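PDB 3ORQ: N5-Carboxyaminoimidazole ribonucleotide synthetase from Staphylococcus aureus subsp. aureus, which catalyses the ATP-dependent conversion of 5-aminoimidazole ribonucleotide and bicarbonate to N5-carboxyaminoimidazole ribonucleotide in purine biosynthesis. Local coordinates for residues I137-V150 and G161-E173. Sequence-based numbering, arbitrary orientation.
Sequences IDKAIETLGYPFIV and GQVLINNEKDLQE. With ADP (adenosine-5'-diphosphate), chain D.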
loop_
_atom_site.group_PDB
_atom_site.type_symbol
_atom_site.label_atom_id
_atom_site.label_comp_id
_atom_site.label_asym_id
_atom_site.label_seq_id
_atom_site.Cartn_x
_atom_site.Cartn_y
_atom_site.Cartn_z
ATOM N N ILE A 137 31.236 -36.787 7.954
ATOM C CA ILE A 137 32.037 -35.727 7.357
ATOM C C ILE A 137 33.157 -36.320 6.521
ATOM O O ILE A 137 33.545 -35.734 5.511
ATOM C CB ILE A 137 32.597 -34.708 8.399
ATOM C CG1 ILE A 137 33.677 -35.329 9.286
ATOM C CG2 ILE A 137 31.468 -34.106 9.236
ATOM C CD1 ILE A 137 35.103 -35.048 8.829
ATOM N N ASP A 138 33.668 -37.479 6.946
ATOM C CA ASP A 138 34.660 -38.216 6.173
ATOM C C ASP A 138 34.080 -38.459 4.790
ATOM O O ASP A 138 34.753 -38.250 3.781
ATOM C CB ASP A 138 35.040 -39.546 6.845
ATOM C CG ASP A 138 36.203 -39.405 7.845
ATOM O OD1 ASP A 138 36.020 -39.740 9.041
ATOM O OD2 ASP A 138 37.306 -38.971 7.437
ATOM N N LYS A 139 32.814 -38.869 4.749
ATOM C CA LYS A 139 32.102 -39.021 3.477
ATOM C C LYS A 139 31.956 -37.733 2.663
ATOM O O LYS A 139 31.977 -37.785 1.435
ATOM C CB LYS A 139 30.722 -39.673 3.659
ATOM C CG LYS A 139 30.365 -40.618 2.497
ATOM C CD LYS A 139 31.548 -41.584 2.171
ATOM C CE LYS A 139 31.857 -42.559 3.331
ATOM N NZ LYS A 139 33.278 -43.034 3.400
ATOM N N ALA A 140 31.813 -36.596 3.342
ATOM C CA ALA A 140 31.632 -35.294 2.664
ATOM C C ALA A 140 32.917 -34.760 2.017
ATOM O O ALA A 140 32.869 -34.155 0.929
ATOM C CB ALA A 140 31.043 -34.254 3.618
ATOM N N ILE A 141 34.057 -34.975 2.691
ATOM C CA ILE A 141 35.352 -34.594 2.142
ATOM C C ILE A 141 35.590 -35.447 0.906
ATOM O O ILE A 141 36.096 -34.955 -0.102
ATOM C CB ILE A 141 36.517 -34.761 3.158
ATOM C CG1 ILE A 141 36.342 -33.820 4.355
ATOM C CG2 ILE A 141 37.875 -34.510 2.482
ATOM C CD1 ILE A 141 37.401 -33.994 5.430
ATOM N N GLU A 142 35.185 -36.714 0.981
ATOM C CA GLU A 142 35.351 -37.666 -0.120
ATOM C C GLU A 142 34.453 -37.371 -1.332
ATOM O O GLU A 142 34.924 -37.349 -2.475
ATOM C CB GLU A 142 35.105 -39.093 0.383
ATOM C CG GLU A 142 35.014 -40.137 -0.720
ATOM C CD GLU A 142 34.788 -41.525 -0.173
ATOM O OE1 GLU A 142 35.532 -41.928 0.751
ATOM O OE2 GLU A 142 33.869 -42.216 -0.670
ATOM N N THR A 143 33.173 -37.131 -1.054
ATOM C CA THR A 143 32.113 -37.080 -2.058
ATOM C C THR A 143 31.847 -35.680 -2.636
ATOM O O THR A 143 31.099 -35.534 -3.607
ATOM C CB THR A 143 30.817 -37.658 -1.456
ATOM O OG1 THR A 143 31.115 -38.912 -0.829
ATOM C CG2 THR A 143 29.721 -37.855 -2.515
ATOM N N LEU A 144 32.444 -34.654 -2.036
ATOM C CA LEU A 144 32.252 -33.271 -2.503
ATOM C C LEU A 144 33.605 -32.564 -2.683
ATOM O O LEU A 144 33.778 -31.756 -3.600
ATOM C CB LEU A 144 31.403 -32.479 -1.514
ATOM C CG LEU A 144 30.149 -33.036 -0.832
ATOM C CD1 LEU A 144 29.932 -32.274 0.472
ATOM C CD2 LEU A 144 28.891 -32.950 -1.705
ATOM N N GLY A 145 34.555 -32.877 -1.797
ATOM C CA GLY A 145 35.872 -32.237 -1.802
ATOM C C GLY A 145 35.880 -30.822 -1.245
ATOM O O GLY A 145 34.816 -30.228 -0.998
ATOM N N TYR A 146 37.086 -30.286 -1.036
ATOM C CA TYR A 146 37.272 -28.878 -0.675
ATOM C C TYR A 146 37.135 -27.965 -1.906
ATOM O O TYR A 146 37.674 -28.284 -2.975
ATOM C CB TYR A 146 38.644 -28.660 -0.056
ATOM C CG TYR A 146 38.897 -29.416 1.230
ATOM C CD1 TYR A 146 38.082 -29.236 2.347
ATOM C CD2 TYR A 146 39.969 -30.297 1.336
ATOM C CE1 TYR A 146 38.326 -29.932 3.530
ATOM C CE2 TYR A 146 40.212 -30.990 2.504
ATOM C CZ TYR A 146 39.396 -30.804 3.600
ATOM O OH TYR A 146 39.652 -31.502 4.764
ATOM N N PRO A 147 36.413 -26.831 -1.769
ATOM C CA PRO A 147 35.686 -26.392 -0.571
ATOM C C PRO A 147 34.280 -26.979 -0.495
ATOM O O PRO A 147 33.778 -27.500 -1.489
ATOM C CB PRO A 147 35.609 -24.865 -0.736
ATOM C CG PRO A 147 36.216 -24.547 -2.103
ATOM C CD PRO A 147 36.326 -25.833 -2.848
ATOM N N PHE A 148 33.687 -26.921 0.699
ATOM C CA PHE A 148 32.288 -27.305 0.937
ATOM C C PHE A 148 31.745 -26.654 2.218
ATOM O O PHE A 148 32.504 -26.182 3.071
ATOM C CB PHE A 148 32.099 -28.832 0.972
ATOM C CG PHE A 148 32.628 -29.494 2.217
ATOM C CD1 PHE A 148 33.986 -29.810 2.336
ATOM C CD2 PHE A 148 31.767 -29.829 3.262
ATOM C CE1 PHE A 148 34.477 -30.421 3.483
ATOM C CE2 PHE A 148 32.251 -30.447 4.418
ATOM C CZ PHE A 148 33.612 -30.746 4.521
ATOM N N ILE A 149 30.423 -26.627 2.341
ATOM C CA ILE A 149 29.798 -25.918 3.448
ATOM C C ILE A 149 28.777 -26.778 4.178
ATOM O O ILE A 149 27.964 -27.436 3.552
ATOM C CB ILE A 149 29.193 -24.558 2.970
ATOM C CG1 ILE A 149 28.455 -23.854 4.106
ATOM C CG2 ILE A 149 28.299 -24.774 1.779
ATOM C CD1 ILE A 149 28.417 -22.333 3.933
ATOM N N VAL A 150 28.847 -26.769 5.505
ATOM C CA VAL A 150 27.907 -27.498 6.373
ATOM C C VAL A 150 26.796 -26.566 6.919
ATOM O O VAL A 150 27.098 -25.512 7.469
ATOM C CB VAL A 150 28.662 -28.156 7.539
ATOM C CG1 VAL A 150 27.747 -29.052 8.319
ATOM C CG2 VAL A 150 29.835 -28.958 6.999
ATOM N N GLY A 161 23.903 -20.813 11.333
ATOM C CA GLY A 161 23.956 -22.271 11.406
ATOM C C GLY A 161 24.700 -22.901 10.248
ATOM O O GLY A 161 24.434 -24.048 9.864
ATOM N N GLN A 162 25.642 -22.149 9.696
ATOM C CA GLN A 162 26.464 -22.620 8.579
ATOM C C GLN A 162 27.954 -22.463 8.910
ATOM O O GLN A 162 28.346 -21.481 9.548
ATOM C CB GLN A 162 26.142 -21.833 7.303
ATOM C CG GLN A 162 24.680 -21.763 6.941
ATOM C CD GLN A 162 24.479 -21.192 5.562
ATOM O OE1 GLN A 162 25.381 -21.265 4.722
ATOM N NE2 GLN A 162 23.307 -20.587 5.321
ATOM N N VAL A 163 28.768 -23.430 8.479
ATOM C CA VAL A 163 30.216 -23.361 8.626
ATOM C C VAL A 163 30.885 -23.652 7.291
ATOM O O VAL A 163 30.724 -24.736 6.725
ATOM C CB VAL A 163 30.736 -24.385 9.638
ATOM C CG1 VAL A 163 32.268 -24.455 9.574
ATOM C CG2 VAL A 163 30.262 -24.045 11.045
ATOM N N LEU A 164 31.640 -22.684 6.792
ATOM C CA LEU A 164 32.323 -22.863 5.526
ATOM C C LEU A 164 33.613 -23.604 5.770
ATOM O O LEU A 164 34.418 -23.206 6.621
ATOM C CB LEU A 164 32.581 -21.514 4.848
ATOM C CG LEU A 164 33.085 -21.453 3.388
ATOM C CD1 LEU A 164 34.578 -21.284 3.357
ATOM C CD2 LEU A 164 32.683 -22.665 2.566
ATOM N N ILE A 165 33.797 -24.701 5.044
ATOM C CA ILE A 165 34.988 -25.535 5.214
ATOM C C ILE A 165 35.902 -25.520 3.993
ATOM O O ILE A 165 35.711 -26.291 3.045
ATOM C CB ILE A 165 34.621 -26.975 5.588
ATOM C CG1 ILE A 165 33.605 -26.966 6.740
ATOM C CG2 ILE A 165 35.889 -27.749 5.935
ATOM C CD1 ILE A 165 33.364 -28.322 7.377
ATOM N N ASN A 166 36.892 -24.629 4.031
ATOM C CA ASN A 166 37.847 -24.465 2.938
ATOM C C ASN A 166 38.955 -25.521 2.946
ATOM O O ASN A 166 39.143 -26.215 1.964
ATOM C CB ASN A 166 38.435 -23.036 2.918
ATOM C CG ASN A 166 37.538 -22.024 2.168
ATOM O OD1 ASN A 166 36.989 -22.316 1.098
ATOM N ND2 ASN A 166 37.402 -20.823 2.733
ATOM N N ASN A 167 39.679 -25.632 4.049
ATOM C CA ASN A 167 40.737 -26.646 4.221
ATOM C C ASN A 167 40.492 -27.461 5.500
ATOM O O ASN A 167 39.535 -27.186 6.227
ATOM C CB ASN A 167 42.125 -25.991 4.219
ATOM C CG ASN A 167 42.215 -24.798 5.164
ATOM O OD1 ASN A 167 42.041 -23.653 4.755
ATOM N ND2 ASN A 167 42.490 -25.066 6.431
ATOM N N GLU A 168 41.336 -28.456 5.783
ATOM C CA GLU A 168 41.106 -29.331 6.950
ATOM C C GLU A 168 41.316 -28.628 8.307
ATOM O O GLU A 168 40.986 -29.178 9.360
ATOM C CB GLU A 168 41.894 -30.652 6.847
ATOM C CG GLU A 168 43.352 -30.605 7.321
ATOM C CD GLU A 168 44.324 -30.047 6.279
ATOM O OE1 GLU A 168 43.872 -29.390 5.303
ATOM O OE2 GLU A 168 45.548 -30.273 6.447
ATOM N N LYS A 169 41.842 -27.406 8.260
ATOM C CA LYS A 169 41.970 -26.550 9.442
ATOM C C LYS A 169 40.651 -25.837 9.756
ATOM O O LYS A 169 40.598 -24.974 10.636
ATOM C CB LYS A 169 43.110 -25.528 9.264
ATOM C CG LYS A 169 44.525 -26.112 9.400
ATOM C CD LYS A 169 44.988 -26.882 8.158
ATOM C CE LYS A 169 46.321 -27.624 8.402
ATOM N NZ LYS A 169 46.182 -28.920 9.142
ATOM N N ASP A 170 39.595 -26.200 9.021
ATOM C CA ASP A 170 38.234 -25.736 9.292
ATOM C C ASP A 170 37.347 -26.846 9.884
ATOM O O ASP A 170 36.348 -26.553 10.543
ATOM C CB ASP A 170 37.590 -25.133 8.026
ATOM C CG ASP A 170 38.146 -23.766 7.684
ATOM O OD1 ASP A 170 37.878 -22.821 8.456
ATOM O OD2 ASP A 170 38.854 -23.636 6.656
ATOM N N LEU A 171 37.715 -28.109 9.659
ATOM C CA LEU A 171 36.936 -29.243 10.166
ATOM C C LEU A 171 36.590 -29.106 11.650
ATOM O O LEU A 171 35.487 -29.466 12.061
ATOM C CB LEU A 171 37.655 -30.571 9.921
ATOM C CG LEU A 171 37.812 -31.060 8.484
ATOM C CD1 LEU A 171 38.555 -32.383 8.472
ATOM C CD2 LEU A 171 36.463 -31.192 7.778
ATOM N N GLN A 172 37.533 -28.585 12.440
ATOM C CA GLN A 172 37.311 -28.285 13.862
ATOM C C GLN A 172 36.021 -27.511 14.151
ATOM O O GLN A 172 35.208 -27.937 14.977
ATOM C CB GLN A 172 38.513 -27.544 14.457
ATOM C CG GLN A 172 39.354 -28.399 15.373
ATOM C CD GLN A 172 38.551 -28.924 16.551
ATOM O OE1 GLN A 172 37.892 -29.967 16.463
ATOM N NE2 GLN A 172 38.600 -28.200 17.660
ATOM N N GLU A 173 35.839 -26.381 13.466
ATOM C CA GLU A 173 34.626 -25.580 13.599
ATOM C C GLU A 173 33.342 -26.300 13.143
ATOM O O GLU A 173 32.264 -26.047 13.678
ATOM C CB GLU A 173 34.758 -24.252 12.861
ATOM C CG GLU A 173 33.625 -23.302 13.200
ATOM C CD GLU A 173 33.772 -21.954 12.563
ATOM O OE1 GLU A 173 34.883 -21.653 12.066
ATOM O OE2 GLU A 173 32.762 -21.204 12.559
HETATM P PB ADP D . 19.792 -19.042 4.521
HETATM O O1B ADP D . 18.710 -20.076 4.346
HETATM O O2B ADP D . 19.670 -17.733 3.793
HETATM O O3B ADP D . 20.164 -18.876 5.969
HETATM P PA ADP D . 21.346 -20.079 2.376
HETATM O O1A ADP D . 21.524 -21.574 2.286
HETATM O O2A ADP D . 20.292 -19.423 1.521
HETATM O O3A ADP D . 21.147 -19.678 3.931
HETATM O "O5'" ADP D . 22.733 -19.328 2.075
HETATM C "C5'" ADP D . 22.908 -17.949 2.348
HETATM C "C4'" ADP D . 24.004 -17.409 1.446
HETATM O "O4'" ADP D . 25.248 -18.127 1.654
HETATM C "C3'" ADP D . 23.677 -17.553 -0.042
HETATM O "O3'" ADP D . 22.920 -16.464 -0.582
HETATM C "C2'" ADP D . 25.061 -17.626 -0.668
HETATM O "O2'" ADP D . 25.526 -16.330 -0.999
HETATM C "C1'" ADP D . 25.941 -18.261 0.403
HETATM N N9 ADP D . 25.979 -19.694 0.040
HETATM C C8 ADP D . 25.160 -20.646 0.538
HETATM N N7 ADP D . 25.406 -21.858 -0.016
HETATM C C5 ADP D . 26.433 -21.665 -0.883
HETATM C C6 ADP D . 27.209 -22.543 -1.796
HETATM N N6 ADP D . 26.902 -23.867 -1.870
HETATM N N1 ADP D . 28.181 -21.962 -2.537
HETATM C C2 ADP D . 28.464 -20.638 -2.462
HETATM N N3 ADP D . 27.799 -19.777 -1.653
HETATM C C4 ADP D . 26.796 -20.241 -0.857
#
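Tyr-146, which precedes the cis peptide bond to Pro-147, spreads its ring along the backbone of Asn-166, Asn-167 and Glu-168, the link by which the second strand leaves the hairpin. The CA of Asn-167 lies over one face of this ring as a CH-pi contact, 4.2 Å from its centroid, while the edge turns to the carbonyl oxygen of Ile-165. Its hydroxyl oxygen OH ends 3.2 Å from Glu-168 CB. Beyond the cis bond, Pro-147 rests its CB against Asn-166 OD1.

Strands 148-150 and 162-165 then run antiparallel, their axes 157° apart. Phe-148 pairs with Ile-165 and Val-150 with Val-163, each through two hydrogen bonds; of these, Ile-165 N to Phe-148 O is 2.8 Å long and lies nearly in line with the carbonyl. The non-hydrogen-bonded pair between them, Ile-149 and Leu-164, faces the other side of the sheet.

With chi1 at 73°, Phe-148 places its CG between its own backbone N and carbonyl carbon, and the ring lies alongside Ile-165, whose CB sits over one face. CD1 of Ile-165 touches both Phe-148 CZ and Val-150 CG2, at 3.6 Å from the latter. Farther out, Ile-141 CD1 meets Leu-171 CD1 tip to tip at 3.6 Å, joining the two helices.

On the opposite face, Ile-149 CD1 packs against Gln-162 OE1, while Gln-162 NE2 gives ADP O3A a weak, bent hydrogen bond of 2.7 Å. The hairpin thus borders the nucleotide pocket of the ATP-grasp domain. Strand 162-165 forms an outer edge of its four-stranded antiparallel sheet, strand 183-187 flanks 148-152 on the other side, and helices 136-143 and 171-178 pack on the face bearing Phe-148, Val-150 and Val-163.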